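Local coordinates for hydratase ChsH2 (Mycobacterium tuberculosis SUMu008, PDB 4W78), which probably catalyses, in complex with its partner ChsH1, the hydration of an enoyl-CoA intermediate in cholesterol breakdown, as a MaoC-like hydratase, at residues T23-H34 with D47-D55. Numbering follows the deposited sequence.
With CD (cadmium ion), chain B.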
ATOM      1  N   THR F  23       5.187  -5.298   2.574  1.00  8.15           N
ATOM      2  CA  THR F  23       5.836  -5.933   1.430  1.00  8.65           C
ATOM      3  C   THR F  23       4.816  -6.593   0.504  1.00  7.47           C
ATOM      4  O   THR F  23       4.877  -6.422  -0.713  1.00  9.55           O
ATOM      5  CB  THR F  23       6.910  -6.943   1.836  1.00  9.21           C
ATOM      6  OG1 THR F  23       6.375  -7.922   2.728  1.00  9.46           O
ATOM      7  CG2 THR F  23       8.092  -6.228   2.517  1.00  9.88           C
ATOM      8  N   ALA F  24       3.853  -7.303   1.076  1.00  9.14           N
ATOM      9  CA  ALA F  24       2.846  -7.921   0.227  1.00  9.32           C
ATOM     10  C   ALA F  24       2.131  -6.886  -0.621  1.00  8.64           C
ATOM     11  O   ALA F  24       2.006  -7.075  -1.839  1.00  8.90           O
ATOM     12  CB  ALA F  24       1.837  -8.716   1.063  1.00  9.04           C
ATOM     13  N   LEU F  25       1.676  -5.793  -0.012  1.00  8.17           N
ATOM     14  CA  LEU F  25       0.919  -4.802  -0.780  1.00  8.84           C
ATOM     15  C   LEU F  25       1.795  -4.009  -1.752  1.00  7.74           C
ATOM     16  O   LEU F  25       1.314  -3.617  -2.815  1.00  9.57           O
ATOM     17  CB  LEU F  25       0.066  -3.884   0.110  1.00  9.73           C
ATOM     18  CG  LEU F  25      -1.325  -4.464   0.381  1.00  9.33           C
ATOM     19  CD1 LEU F  25      -1.294  -5.780   1.149  1.00 10.81           C
ATOM     20  CD2 LEU F  25      -2.180  -3.434   1.079  1.00 12.27           C
ATOM     21  N   ALA F  26       3.065  -3.806  -1.404  1.00  9.01           N
ATOM     22  CA  ALA F  26       3.978  -3.136  -2.330  1.00  8.54           C
ATOM     23  C   ALA F  26       4.290  -4.027  -3.530  1.00  8.65           C
ATOM     24  O   ALA F  26       4.728  -3.533  -4.574  1.00 10.79           O
ATOM     25  CB  ALA F  26       5.281  -2.718  -1.625  1.00 10.89           C
ATOM     26  N   THR F  27       4.103  -5.341  -3.393  1.00  9.39           N
ATOM     27  CA  THR F  27       4.249  -6.224  -4.558  1.00  9.25           C
ATOM     28  C   THR F  27       2.901  -6.414  -5.263  1.00  8.58           C
ATOM     29  O   THR F  27       2.787  -7.220  -6.184  1.00 11.35           O
ATOM     30  CB  THR F  27       4.847  -7.607  -4.213  1.00  9.42           C
ATOM     31  OG1 THR F  27       3.925  -8.335  -3.382  1.00 11.65           O
ATOM     32  CG2 THR F  27       6.167  -7.481  -3.479  1.00 12.02           C
ATOM     33  N   ARG F  28       1.897  -5.658  -4.814  1.00  8.92           N
ATOM     34  CA  ARG F  28       0.540  -5.682  -5.368  1.00  9.43           C
ATOM     35  C   ARG F  28      -0.144  -7.056  -5.275  1.00  9.95           C
ATOM     36  O   ARG F  28      -0.949  -7.450  -6.128  1.00 11.42           O
ATOM     37  CB  ARG F  28       0.492  -5.113  -6.788  1.00 10.47           C
ATOM     38  CG  ARG F  28       0.915  -3.650  -6.846  1.00 13.80           C
ATOM     39  CD  ARG F  28       0.707  -3.067  -8.226  1.00 17.27           C
ATOM     40  NE  ARG F  28      -0.687  -3.104  -8.657  1.00 18.03           N
ATOM     41  CZ  ARG F  28      -1.077  -3.543  -9.849  1.00 20.12           C
ATOM     42  NH1 ARG F  28      -0.170  -3.982 -10.714  1.00 21.11           N
ATOM     43  NH2 ARG F  28      -2.365  -3.547 -10.186  1.00 23.30           N
ATOM     44  N   ASP F  29       0.193  -7.757  -4.194  1.00 10.37           N
ATOM     45  CA  ASP F  29      -0.390  -9.041  -3.849  1.00 11.15           C
ATOM     46  C   ASP F  29      -1.371  -8.817  -2.714  1.00 10.50           C
ATOM     47  O   ASP F  29      -0.964  -8.570  -1.569  1.00 11.06           O
ATOM     48  CB  ASP F  29       0.732  -9.975  -3.405  1.00 10.20           C
ATOM     49  CG  ASP F  29       0.264 -11.362  -3.124  1.00  9.97           C
ATOM     50  OD1 ASP F  29      -0.954 -11.589  -2.926  1.00 12.00           O
ATOM     51  OD2 ASP F  29       1.137 -12.252  -3.093  1.00 11.54           O
ATOM     52  N   PHE F  30      -2.658  -8.873  -3.056  1.00 11.27           N
ATOM     53  CA  PHE F  30      -3.728  -8.609  -2.103  1.00 11.17           C
ATOM     54  C   PHE F  30      -4.365  -9.878  -1.567  1.00 10.50           C
ATOM     55  O   PHE F  30      -5.440  -9.839  -0.967  1.00 13.21           O
ATOM     56  CB  PHE F  30      -4.777  -7.685  -2.730  1.00 12.36           C
ATOM     57  CG  PHE F  30      -4.273  -6.294  -2.953  1.00 11.67           C
ATOM     58  CD1 PHE F  30      -3.610  -5.966  -4.120  1.00 13.65           C
ATOM     59  CD2 PHE F  30      -4.439  -5.315  -1.974  1.00 12.51           C
ATOM     60  CE1 PHE F  30      -3.109  -4.676  -4.313  1.00 15.10           C
ATOM     61  CE2 PHE F  30      -3.960  -4.038  -2.161  1.00 12.57           C
ATOM     62  CZ  PHE F  30      -3.293  -3.720  -3.331  1.00 13.37           C
ATOM     63  N   GLN F  31      -3.694 -11.008  -1.765  1.00 12.18           N
ATOM     64  CA  GLN F  31      -4.228 -12.266  -1.258  1.00 12.64           C
ATOM     65  C   GLN F  31      -4.390 -12.163   0.251  1.00 11.09           C
ATOM     66  O   GLN F  31      -3.472 -11.744   0.962  1.00 11.71           O
ATOM     67  CB  GLN F  31      -3.323 -13.454  -1.621  1.00 15.58           C
ATOM     68  CG  GLN F  31      -4.030 -14.813  -1.505  1.00 19.20           C
ATOM     69  CD  GLN F  31      -5.023 -15.088  -2.644  1.00 24.85           C
ATOM     70  OE1 GLN F  31      -4.890 -14.540  -3.747  1.00 31.53           O
ATOM     71  NE2 GLN F  31      -6.016 -15.932  -2.379  1.00 30.04           N
ATOM     72  N   ASP F  32      -5.564 -12.548   0.739  1.00 12.65           N
ATOM     73  CA  ASP F  32      -5.888 -12.340   2.146  1.00 13.69           C
ATOM     74  C   ASP F  32      -4.862 -12.905   3.141  1.00 15.48           C
ATOM     75  O   ASP F  32      -4.604 -12.300   4.180  1.00 15.26           O
ATOM     76  CB  ASP F  32      -7.322 -12.813   2.446  1.00 14.79           C
ATOM     77  CG  ASP F  32      -7.629 -14.212   1.915  1.00 21.73           C
ATOM     78  OD1 ASP F  32      -6.703 -15.013   1.643  1.00 22.93           O
ATOM     79  OD2 ASP F  32      -8.842 -14.521   1.795  1.00 24.80           O
ATOM     80  N   VAL F  33      -4.249 -14.035   2.802  1.00 12.65           N
ATOM     81  CA  VAL F  33      -3.356 -14.723   3.730  1.00 14.24           C
ATOM     82  C   VAL F  33      -2.108 -13.922   4.124  1.00 13.24           C
ATOM     83  O   VAL F  33      -1.440 -14.275   5.101  1.00 15.20           O
ATOM     84  CB  VAL F  33      -2.928 -16.099   3.178  1.00 16.84           C
ATOM     85  CG1 VAL F  33      -4.129 -17.016   3.008  1.00 18.22           C
ATOM     86  CG2 VAL F  33      -2.163 -15.929   1.855  1.00 14.35           C
ATOM     87  N   HIS F  34      -1.777 -12.860   3.385  1.00 11.20           N
ATOM     88  CA  HIS F  34      -0.596 -12.081   3.750  1.00 10.67           C
ATOM     89  C   HIS F  34      -0.907 -10.889   4.651  1.00 13.62           C
ATOM     90  O   HIS F  34       0.014 -10.216   5.125  1.00 13.86           O
ATOM     91  CB  HIS F  34       0.154 -11.578   2.503  1.00  9.46           C
ATOM     92  CG  HIS F  34       0.387 -12.641   1.481  1.00 10.09           C
ATOM     93  ND1 HIS F  34       1.083 -13.804   1.750  1.00 10.82           N
ATOM     94  CD2 HIS F  34      -0.018 -12.733   0.197  1.00  9.71           C
ATOM     95  CE1 HIS F  34       1.092 -14.567   0.673  1.00 13.06           C
ATOM     96  NE2 HIS F  34       0.422 -13.944  -0.275  1.00 12.56           N
ATOM     97  N   ASP F  47      -0.463 -18.074  10.940  1.00 16.26           N
ATOM     98  CA  ASP F  47      -0.650 -16.628  10.980  1.00 15.32           C
ATOM     99  C   ASP F  47      -0.420 -16.131   9.563  1.00 13.27           C
ATOM    100  O   ASP F  47      -0.179 -16.929   8.656  1.00 13.35           O
ATOM    101  CB  ASP F  47       0.387 -16.004  11.924  1.00 15.86           C
ATOM    102  CG  ASP F  47      -0.080 -14.685  12.544  1.00 18.67           C
ATOM    103  OD1 ASP F  47      -0.988 -14.031  11.979  1.00 17.74           O
ATOM    104  OD2 ASP F  47       0.479 -14.307  13.600  1.00 19.99           O
ATOM    105  N   ILE F  48      -0.497 -14.817   9.368  1.00 12.28           N
ATOM    106  CA  ILE F  48      -0.103 -14.244   8.094  1.00 11.14           C
ATOM    107  C   ILE F  48       1.355 -14.606   7.803  1.00 11.31           C
ATOM    108  O   ILE F  48       2.148 -14.843   8.716  1.00 11.75           O
ATOM    109  CB  ILE F  48      -0.278 -12.720   8.066  1.00 10.15           C
ATOM    110  CG1 ILE F  48       0.596 -12.039   9.117  1.00 12.62           C
ATOM    111  CG2 ILE F  48      -1.766 -12.369   8.272  1.00 12.87           C
ATOM    112  CD1 ILE F  48       0.627 -10.518   8.968  1.00 14.43           C
ATOM    113  N   PHE F  49       1.682 -14.675   6.518  1.00 10.24           N
ATOM    114  CA  PHE F  49       3.018 -15.092   6.112  1.00  9.73           C
ATOM    115  C   PHE F  49       3.459 -14.322   4.881  1.00 10.24           C
ATOM    116  O   PHE F  49       2.639 -13.830   4.097  1.00 11.41           O
ATOM    117  CB  PHE F  49       3.103 -16.609   5.872  1.00 12.20           C
ATOM    118  CG  PHE F  49       2.096 -17.141   4.890  1.00 12.06           C
ATOM    119  CD1 PHE F  49       2.373 -17.166   3.523  1.00 14.15           C
ATOM    120  CD2 PHE F  49       0.886 -17.652   5.335  1.00 12.38           C
ATOM    121  CE1 PHE F  49       1.450 -17.678   2.619  1.00 13.14           C
ATOM    122  CE2 PHE F  49      -0.043 -18.159   4.433  1.00 12.56           C
ATOM    123  CZ  PHE F  49       0.242 -18.176   3.079  1.00 14.13           C
ATOM    124  N   VAL F  50       4.777 -14.237   4.743  1.00 10.44           N
ATOM    125  CA  VAL F  50       5.411 -13.481   3.660  1.00 10.56           C
ATOM    126  C   VAL F  50       5.116 -14.117   2.303  1.00  9.40           C
ATOM    127  O   VAL F  50       5.132 -15.348   2.167  1.00 12.79           O
ATOM    128  CB  VAL F  50       6.935 -13.436   3.911  1.00 10.36           C
ATOM    129  CG1 VAL F  50       7.694 -12.800   2.730  1.00 11.09           C
ATOM    130  CG2 VAL F  50       7.249 -12.681   5.191  1.00 11.99           C
ATOM    131  N   ASN F  51       4.868 -13.281   1.288  1.00  8.56           N
ATOM    132  CA  ASN F  51       4.526 -13.794  -0.049  1.00  9.98           C
ATOM    133  C   ASN F  51       5.765 -14.062  -0.905  1.00 11.46           C
ATOM    134  O   ASN F  51       6.883 -13.664  -0.549  1.00 11.05           O
ATOM    135  CB  ASN F  51       3.536 -12.864  -0.781  1.00  8.15           C
ATOM    136  CG  ASN F  51       4.191 -11.590  -1.326  1.00 14.79           C
ATOM    137  OD1 ASN F  51       5.227 -11.160  -0.843  1.00 14.37           O
ATOM    138  ND2 ASN F  51       3.590 -11.005  -2.354  1.00 16.85           N
ATOM    139  N   ILE F  52       5.589 -14.740  -2.028  1.00 10.38           N
ATOM    140  CA  ILE F  52       6.751 -15.189  -2.788  1.00 10.17           C
ATOM    141  C   ILE F  52       7.403 -14.036  -3.562  1.00  9.89           C
ATOM    142  O   ILE F  52       8.604 -14.078  -3.829  1.00 11.14           O
ATOM    143  CB  ILE F  52       6.410 -16.411  -3.681  1.00 11.93           C
ATOM    144  CG1 ILE F  52       7.701 -17.127  -4.133  1.00 13.99           C
ATOM    145  CG2 ILE F  52       5.515 -16.005  -4.845  1.00 13.87           C
ATOM    146  CD1 ILE F  52       7.409 -18.502  -4.705  1.00 16.75           C
ATOM    147  N   LEU F  53       6.637 -13.011  -3.911  1.00 10.92           N
ATOM    148  CA  LEU F  53       7.219 -11.850  -4.609  1.00  9.44           C
ATOM    149  C   LEU F  53       8.158 -11.115  -3.661  1.00 10.79           C
ATOM    150  O   LEU F  53       9.152 -10.535  -4.089  1.00 10.19           O
ATOM    151  CB  LEU F  53       6.150 -10.885  -5.156  1.00 10.96           C
ATOM    152  CG  LEU F  53       5.299 -11.371  -6.350  1.00 14.66           C
ATOM    153  CD1 LEU F  53       4.262 -12.400  -5.916  1.00 20.37           C
ATOM    154  CD2 LEU F  53       4.589 -10.225  -7.060  1.00 15.09           C
ATOM    155  N   THR F  54       7.839 -11.115  -2.373  1.00  7.95           N
ATOM    156  CA  THR F  54       8.724 -10.514  -1.383  1.00 10.23           C
ATOM    157  C   THR F  54       9.964 -11.388  -1.167  1.00 12.70           C
ATOM    158  O   THR F  54      11.070 -10.863  -1.057  1.00 12.42           O
ATOM    159  CB  THR F  54       7.980 -10.279  -0.055  1.00 11.70           C
ATOM    160  OG1 THR F  54       6.960  -9.293  -0.273  1.00 10.68           O
ATOM    161  CG2 THR F  54       8.929  -9.820   1.039  1.00 11.21           C
ATOM    162  N   ASP F  55       9.802 -12.709  -1.109  1.00 11.69           N
ATOM    163  CA  ASP F  55      10.980 -13.590  -1.063  1.00 12.16           C
ATOM    164  C   ASP F  55      11.952 -13.319  -2.221  1.00 12.85           C
ATOM    165  O   ASP F  55      13.172 -13.234  -2.019  1.00 13.48           O
ATOM    166  CB  ASP F  55      10.577 -15.066  -1.077  1.00 15.07           C
ATOM    167  CG  ASP F  55       9.989 -15.525   0.239  1.00 25.03           C
ATOM    168  OD1 ASP F  55      10.510 -15.112   1.304  1.00 29.94           O
ATOM    169  OD2 ASP F  55       9.016 -16.312   0.214  1.00 24.40           O
TER
HETATM  170 CD    CD B 201       0.275 -14.341  -2.598  1.00 12.46          CD
HETATM  171  O   HOH W   1       4.871 -10.359   2.358  1.00 12.48           O
HETATM  172  O   HOH W   2      -1.204 -16.129  -2.317  1.00 15.46           O
HETATM  173  O   HOH W   3      -0.658 -14.358  -5.005  1.00 20.23           O
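Thr-23 and Thr-54 cross at about a right angle where helix 17-26 meets the start of helix 52-67, with Thr-23 CB 3.2 Å from Thr-54 OG1. The Thr-23 hydroxyl, which bonds back to Phe-19 O, also accepts from a water that in turn accepts from Asn-51 N. A Schellman motif, Asp-29 N to Ala-24 O with Arg-28 N to Leu-25 O, ends the first helix; Thr-27 OG1 reaches Ala-24 O from the face opposite Asp-29 N. That same hydroxyl accepts from Asn-51 ND2 at 2.9 Å. Asp-29 uses the second N-H of the amide: Asn-51 ND2 lies 2.8 Å from Asp-29 OD2, on its anti side but tilted from the carboxylate plane, and the bond is nearly straight (169°). With CG trans to the backbone N (chi1 -176°), the Asp-29 carboxylate reaches the cadmium through OD2 at 2.3 Å, and its OD1 forms an Asx turn with Gln-31 N. Val-33 sends CG2 to Phe-49 CZ at 3.5 Å and over the centre of the His-34 ring. On the ring's opposite face Asn-51 CB makes a CH-pi contact, 3.4 Å from the centroid. The ring's edge turns to the face of Phe-49 in an offset edge-to-face pair, planes 86° apart. His-34 ND1 donates to Phe-49 O at 2.8 Å, leaving NE2 to bind cadmium at 2.4 Å; two waters and one further atom complete the site. Asn-51 and Phe-49 O are thus second-shell. Asn-51 OD1 accepts the N-capping bond from Thr-54 N and an in-plane bond from Thr-54 OG1, which with two nearly in-plane ND2 bonds fixes the amide's rotation. The Asp-x4-His spacing matches the R-specific enoyl-CoA hydratase motif, so the metal probably occupies the active site.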